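Local coordinates for putative sortase (Streptococcus pneumoniae, PDB 2W1J), which probably catalyses the transpeptidation that joins pilin subunits covalently into the pilus fibre on the bacterial surface, at residues Y171-T176 with R186-G191; D134-H139 with Y147-V152. All coordinates share one frame; numbering follows the deposited sequence. Where two conformers were deposited one is given.

Interaction 1: Y171-T176 with R186-G191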
loop_
_atom_site.group_PDB
_atom_site.type_symbol
_atom_site.label_atom_id
_atom_site.label_comp_id
_atom_site.label_asym_id
_atom_site.label_seq_id
_atom_site.Cartn_x
_atom_site.Cartn_y
_atom_site.Cartn_z
ATOM N N TYR A 171 10.259 -1.121 -4.828
ATOM C CA TYR A 171 9.444 -2.242 -4.346
ATOM C C TYR A 171 8.126 -1.766 -3.747
ATOM O O TYR A 171 8.052 -0.698 -3.132
ATOM C CB TYR A 171 10.193 -2.986 -3.238
ATOM C CG TYR A 171 11.336 -3.884 -3.650
ATOM C CD1 TYR A 171 11.194 -4.827 -4.664
ATOM C CD2 TYR A 171 12.543 -3.862 -2.938
ATOM C CE1 TYR A 171 12.247 -5.695 -4.990
ATOM C CE2 TYR A 171 13.588 -4.721 -3.253
ATOM C CZ TYR A 171 13.430 -5.638 -4.276
ATOM O OH TYR A 171 14.472 -6.493 -4.582
ATOM N N VAL A 172 7.090 -2.585 -3.899
ATOM C CA VAL A 172 5.888 -2.465 -3.080
ATOM C C VAL A 172 5.637 -3.847 -2.489
ATOM O O VAL A 172 5.673 -4.851 -3.210
ATOM C CB VAL A 172 4.663 -1.998 -3.897
ATOM C CG1 VAL A 172 3.376 -2.147 -3.087
ATOM C CG2 VAL A 172 4.848 -0.551 -4.339
ATOM N N THR A 173 5.404 -3.894 -1.181
ATOM C CA THR A 173 5.009 -5.132 -0.517
ATOM C C THR A 173 3.566 -5.025 -0.049
ATOM O O THR A 173 3.155 -4.020 0.545
ATOM C CB THR A 173 5.944 -5.461 0.662
ATOM O OG1 THR A 173 7.256 -5.727 0.147
ATOM C CG2 THR A 173 5.455 -6.670 1.476
ATOM N N LEU A 174 2.804 -6.073 -0.349
ATOM C CA LEU A 174 1.443 -6.253 0.131
ATOM C C LEU A 174 1.509 -7.165 1.352
ATOM O O LEU A 174 2.080 -8.260 1.297
ATOM C CB LEU A 174 0.574 -6.841 -0.979
ATOM C CG LEU A 174 0.711 -6.140 -2.337
ATOM C CD1 LEU A 174 -0.180 -6.833 -3.354
ATOM C CD2 LEU A 174 0.343 -4.677 -2.229
ATOM N N LEU A 175 0.953 -6.671 2.459
ATOM C CA LEU A 175 1.116 -7.273 3.777
ATOM C C LEU A 175 -0.234 -7.704 4.348
ATOM O O LEU A 175 -1.164 -6.902 4.391
ATOM C CB LEU A 175 1.748 -6.229 4.705
ATOM C CG LEU A 175 1.832 -6.508 6.203
ATOM C CD1 LEU A 175 2.720 -7.715 6.447
ATOM C CD2 LEU A 175 2.354 -5.297 6.967
ATOM N N THR A 176 -0.324 -8.954 4.805
ATOM C CA THR A 176 -1.532 -9.409 5.495
ATOM C C THR A 176 -1.165 -10.431 6.563
ATOM O O THR A 176 0.007 -10.758 6.737
ATOM C CB THR A 176 -2.573 -9.939 4.493
ATOM O OG1 THR A 176 -3.841 -10.066 5.138
ATOM C CG2 THR A 176 -2.158 -11.280 3.897
ATOM N N ARG A 186 2.809 -13.140 9.396
ATOM C CA ARG A 186 2.419 -12.201 8.344
ATOM C C ARG A 186 2.926 -12.715 7.007
ATOM O O ARG A 186 4.016 -13.299 6.924
ATOM C CB ARG A 186 2.974 -10.789 8.595
ATOM C CG ARG A 186 2.671 -10.241 9.994
ATOM C CD ARG A 186 1.196 -9.965 10.208
ATOM N NE ARG A 186 0.907 -9.499 11.568
ATOM C CZ ARG A 186 0.305 -10.210 12.516
ATOM N NH1 ARG A 186 -0.075 -11.462 12.291
ATOM N NH2 ARG A 186 0.084 -9.660 13.708
ATOM N N LEU A 187 2.109 -12.519 5.979
ATOM C CA LEU A 187 2.455 -12.856 4.604
ATOM C C LEU A 187 2.854 -11.574 3.889
ATOM O O LEU A 187 2.119 -10.574 3.941
ATOM C CB LEU A 187 1.234 -13.467 3.909
ATOM C CG LEU A 187 1.409 -13.876 2.445
ATOM C CD1 LEU A 187 2.353 -15.045 2.349
ATOM C CD2 LEU A 187 0.067 -14.233 1.808
ATOM N N LEU A 188 3.999 -11.620 3.218
ATOM C CA LEU A 188 4.544 -10.491 2.473
ATOM C C LEU A 188 4.636 -10.876 1.012
ATOM O O LEU A 188 5.379 -11.805 0.671
ATOM C CB LEU A 188 5.963 -10.174 2.937
ATOM C CG LEU A 188 6.195 -9.724 4.369
ATOM C CD1 LEU A 188 7.611 -9.237 4.568
ATOM C CD2 LEU A 188 5.203 -8.698 4.800
ATOM N N VAL A 189 3.917 -10.164 0.157
ATOM C CA VAL A 189 4.003 -10.386 -1.275
ATOM C C VAL A 189 4.691 -9.158 -1.852
ATOM O O VAL A 189 4.103 -8.076 -1.877
ATOM C CB VAL A 189 2.609 -10.591 -1.885
ATOM C CG1 VAL A 189 2.702 -10.651 -3.404
ATOM C CG2 VAL A 189 1.970 -11.872 -1.326
ATOM N N ARG A 190 5.943 -9.318 -2.269
ATOM C CA ARG A 190 6.747 -8.199 -2.752
ATOM C C ARG A 190 6.773 -8.184 -4.266
ATOM O O ARG A 190 7.046 -9.214 -4.889
ATOM C CB ARG A 190 8.189 -8.303 -2.242
ATOM C CG ARG A 190 9.031 -7.086 -2.580
ATOM C CD ARG A 190 10.460 -7.274 -2.116
ATOM N NE ARG A 190 11.180 -8.231 -2.944
ATOM C CZ ARG A 190 12.430 -8.614 -2.722
ATOM N NH1 ARG A 190 13.066 -8.204 -1.629
ATOM N NH2 ARG A 190 13.024 -9.456 -3.560
ATOM N N GLY A 191 6.541 -7.010 -4.852
ATOM C CA GLY A 191 6.740 -6.812 -6.290
ATOM C C GLY A 191 7.781 -5.743 -6.570
ATOM O O GLY A 191 7.923 -4.809 -5.784
#
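Tyr171 and Arg190 stack at one end of an antiparallel beta hairpin of the sortase fold. The guanidinium lies nearly parallel to the phenol ring, planes 10° apart, an off-centre cation-pi arrangement with Arg190 CZ 4.0 Å from the centroid of the Tyr171 ring. Arg190 CD sits over the middle of the same face as a CH-pi donor. The arginine side chain runs extended through chi1 and chi2, and a bend at chi3 (73°) lays the guanidinium over the phenol; Arg190 NH2 also forms a salt bridge with Asp150, which fixes the far end of the group. Gly191 O meets the ring at its edge, in plane.

On the sheet face that Thr173 shares with Arg190 and Leu188, Thr173 OG1 rests against Arg190 CG at 3.5 Å while hydrogen-bonding to His109, and Thr173 CG2 packs on Leu188 CB (3.8 Å).

Three hydrogen-bonded pairs, Val172-Gly191, Leu174-Val189 and Thr176-Leu187, align the strands with two backbone bonds each; Gly191 N to Val172 O is almost straight (2.8 Å, 178°). On the opposite face the CB atoms of Leu174 and Val189 are 4.4 Å apart; Val172 packs on Tyr147 and Val189 on Val149, both of strand 144-155. In sortases this hairpin carries the catalytic cysteine and arginine, consistent with Cys177 and Arg186 at the end far from Tyr171; there Arg186 NH2 forms a salt bridge with Asp42, and Thr176 CG2 lies 4.0 Å from Leu187 CB.

Interaction 2: D134-H139 with Y147-V152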
loop_
_atom_site.group_PDB
_atom_site.type_symbol
_atom_site.label_atom_id
_atom_site.label_comp_id
_atom_site.label_asym_id
_atom_site.label_seq_id
_atom_site.Cartn_x
_atom_site.Cartn_y
_atom_site.Cartn_z
ATOM N N ASP A 134 3.131 -12.713 -11.098
ATOM C CA ASP A 134 1.858 -12.012 -11.152
ATOM C C ASP A 134 2.072 -10.507 -11.046
ATOM O O ASP A 134 3.019 -10.045 -10.402
ATOM C CB ASP A 134 0.889 -12.478 -10.054
ATOM C CG ASP A 134 0.348 -13.875 -10.283
ATOM O OD1 ASP A 134 0.488 -14.410 -11.406
ATOM O OD2 ASP A 134 -0.224 -14.435 -9.326
ATOM N N LYS A 135 1.160 -9.741 -11.638
ATOM C CA LYS A 135 1.252 -8.280 -11.638
ATOM C C LYS A 135 0.230 -7.630 -10.712
ATOM O O LYS A 135 -0.861 -8.159 -10.471
ATOM C CB LYS A 135 1.110 -7.732 -13.066
ATOM C CG LYS A 135 2.285 -8.146 -13.974
ATOM C CD LYS A 135 2.166 -7.557 -15.370
ATOM C CE LYS A 135 3.255 -8.092 -16.287
ATOM N NZ LYS A 135 3.066 -7.619 -17.682
ATOM N N PHE A 136 0.602 -6.474 -10.174
ATOM C CA PHE A 136 -0.359 -5.622 -9.507
ATOM C C PHE A 136 -0.066 -4.175 -9.847
ATOM O O PHE A 136 1.015 -3.852 -10.343
ATOM C CB PHE A 136 -0.470 -5.896 -8.000
ATOM C CG PHE A 136 0.787 -5.638 -7.205
ATOM C CD1 PHE A 136 1.031 -4.386 -6.657
ATOM C CD2 PHE A 136 1.676 -6.664 -6.940
ATOM C CE1 PHE A 136 2.168 -4.159 -5.876
ATOM C CE2 PHE A 136 2.815 -6.443 -6.153
ATOM C CZ PHE A 136 3.053 -5.192 -5.618
ATOM N N TYR A 137 -1.049 -3.314 -9.621
ATOM C CA TYR A 137 -1.003 -1.941 -10.107
ATOM C C TYR A 137 -1.345 -1.011 -8.966
ATOM O O TYR A 137 -2.345 -1.204 -8.267
ATOM C CB TYR A 137 -1.964 -1.750 -11.292
ATOM C CG TYR A 137 -1.630 -2.676 -12.436
ATOM C CD1 TYR A 137 -0.735 -2.296 -13.430
ATOM C CD2 TYR A 137 -2.163 -3.958 -12.480
ATOM C CE1 TYR A 137 -0.387 -3.166 -14.442
ATOM C CE2 TYR A 137 -1.819 -4.835 -13.488
ATOM C CZ TYR A 137 -0.935 -4.425 -14.468
ATOM O OH TYR A 137 -0.576 -5.276 -15.483
ATOM N N VAL A 138 -0.502 -0.011 -8.767
ATOM C CA VAL A 138 -0.724 0.970 -7.720
ATOM C C VAL A 138 -1.115 2.272 -8.405
ATOM O O VAL A 138 -0.356 2.813 -9.210
ATOM C CB VAL A 138 0.544 1.160 -6.862
ATOM C CG1 VAL A 138 0.326 2.256 -5.808
ATOM C CG2 VAL A 138 0.941 -0.163 -6.204
ATOM N N HIS A 139 -2.326 2.742 -8.118
ATOM C CA HIS A 139 -2.870 3.961 -8.704
ATOM C C HIS A 139 -2.678 5.105 -7.735
ATOM O O HIS A 139 -3.044 4.987 -6.563
ATOM C CB HIS A 139 -4.377 3.810 -8.934
ATOM C CG HIS A 139 -4.756 2.722 -9.894
ATOM N ND1 HIS A 139 -5.410 2.982 -11.078
ATOM C CD2 HIS A 139 -4.602 1.377 -9.835
ATOM C CE1 HIS A 139 -5.637 1.844 -11.712
ATOM N NE2 HIS A 139 -5.157 0.853 -10.979
ATOM N N TYR A 147 3.759 -3.337 -10.928
ATOM C CA TYR A 147 4.704 -4.128 -10.149
ATOM C C TYR A 147 4.554 -5.605 -10.493
ATOM O O TYR A 147 3.450 -6.057 -10.828
ATOM C CB TYR A 147 4.487 -3.895 -8.641
ATOM C CG TYR A 147 4.957 -2.524 -8.215
ATOM C CD1 TYR A 147 4.157 -1.396 -8.390
ATOM C CD2 TYR A 147 6.245 -2.351 -7.707
ATOM C CE1 TYR A 147 4.633 -0.128 -8.049
ATOM C CE2 TYR A 147 6.733 -1.088 -7.382
ATOM C CZ TYR A 147 5.918 0.017 -7.545
ATOM O OH TYR A 147 6.384 1.279 -7.230
ATOM N N GLN A 148 5.646 -6.351 -10.382
ATOM C CA GLN A 148 5.637 -7.781 -10.667
ATOM C C GLN A 148 6.163 -8.530 -9.447
ATOM O O GLN A 148 7.256 -8.243 -8.957
ATOM C CB GLN A 148 6.491 -8.064 -11.894
ATOM C CG GLN A 148 6.578 -9.532 -12.270
ATOM C CD GLN A 148 7.457 -9.719 -13.491
ATOM O OE1 GLN A 148 7.361 -8.967 -14.456
ATOM N NE2 GLN A 148 8.348 -10.702 -13.439
ATOM N N VAL A 149 5.371 -9.472 -8.949
ATOM C CA VAL A 149 5.745 -10.211 -7.744
ATOM C C VAL A 149 7.048 -10.959 -7.977
ATOM O O VAL A 149 7.188 -11.714 -8.949
ATOM C CB VAL A 149 4.637 -11.196 -7.341
ATOM C CG1 VAL A 149 5.082 -12.016 -6.127
ATOM C CG2 VAL A 149 3.344 -10.441 -7.084
ATOM N N ASP A 150 8.003 -10.774 -7.069
ATOM C CA ASP A 150 9.270 -11.512 -7.125
ATOM C C ASP A 150 9.630 -12.294 -5.868
ATOM O O ASP A 150 10.572 -13.077 -5.886
ATOM C CB ASP A 150 10.441 -10.597 -7.533
ATOM C CG ASP A 150 10.981 -9.758 -6.370
ATOM O OD1 ASP A 150 10.240 -9.456 -5.445
ATOM O OD2 ASP A 150 12.186 -9.395 -6.374
ATOM N N GLN A 151 8.879 -12.109 -4.784
ATOM C CA GLN A 151 9.213 -12.777 -3.520
ATOM C C GLN A 151 7.972 -12.812 -2.655
ATOM O O GLN A 151 7.311 -11.787 -2.485
ATOM C CB GLN A 151 10.336 -12.052 -2.781
ATOM C CG GLN A 151 10.700 -12.685 -1.433
ATOM C CD GLN A 151 11.862 -11.974 -0.764
ATOM O OE1 GLN A 151 13.029 -12.261 -1.038
ATOM N NE2 GLN A 151 11.549 -11.033 0.123
ATOM N N VAL A 152 7.638 -13.995 -2.147
ATOM C CA VAL A 152 6.551 -14.160 -1.189
ATOM C C VAL A 152 7.163 -14.822 0.030
ATOM O O VAL A 152 7.868 -15.826 -0.090
ATOM C CB VAL A 152 5.430 -15.033 -1.761
ATOM C CG1 VAL A 152 4.345 -15.247 -0.707
ATOM C CG2 VAL A 152 4.855 -14.389 -3.033
#
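Phe136 lays one ring face against CB of Tyr147 in the antiparallel beta hairpin of strands 135-139 and 144-155 of the sortase beta fold. Tyr147 CB stands over that face of the Phe136 ring as a CH-pi donor, 3.7 Å from its centroid and 18° off the normal, with CZ and CE1 of Phe136 its nearest atoms. The two rings are almost parallel (14°) but slid apart, their centroids 5.7 Å from each other, so they barely overlap and the methylene, not the phenol, makes the contact. The torsion of Phe136 explains the pose: CG falls between the backbone N and the carbonyl carbon (chi1 63°), turning the ring across toward the partner strand.

Val149 CG2 comes up to the edge of the Phe136 ring, near its plane, 4.1 Å from Phe136 CD2, while Val138 CG2 approaches Tyr147 CD1 obliquely. Farther out, Val172 and Leu174 of strand 170-178 also pack on Phe136, and Val172 on Tyr147; both aromatic residues are buried, and the Tyr147 hydroxyl hydrogen-bonds to Asp170. On the other face Lys135 and Gln148 form a non-hydrogen-bonded pair, and the extended lysine chain leads away from the contact.

Phe136 and Tyr147 themselves are a hydrogen-bonded pair, linked by two backbone bonds. Farther along the second strand, Asp150 and Gln151 both face Arg190 of strand 185-194 in a classic beta bulge. A third bond ties the start of the first strand to the second: Val149 N reaches Asp134 O at 2.8 Å, and Val149 CG2 lies 3.4 Å from the same oxygen.

Overall arrangement
Coming from the N terminus, the chain first enters 134-139, turns, and returns through 147-152, closing interaction 2 as a beta hairpin with a short connection. It then leaves strand 144-155, passes through a loop and enters strand 170-178; the following turn brings 186-191 back and closes interaction 1. The two contacts are therefore in series, neither nested nor crossed. In the sheet, strand 185-194 slots between 170-178 and 144-155, so the second hairpin docks on the first by its later strand, with a probable hydrogen bond from Arg190 N to Gln151 O. Strand 170-178 also pairs with 108-113, and backbone bonds join 135-139 to 65-71, continuing the sheet past both hairpins.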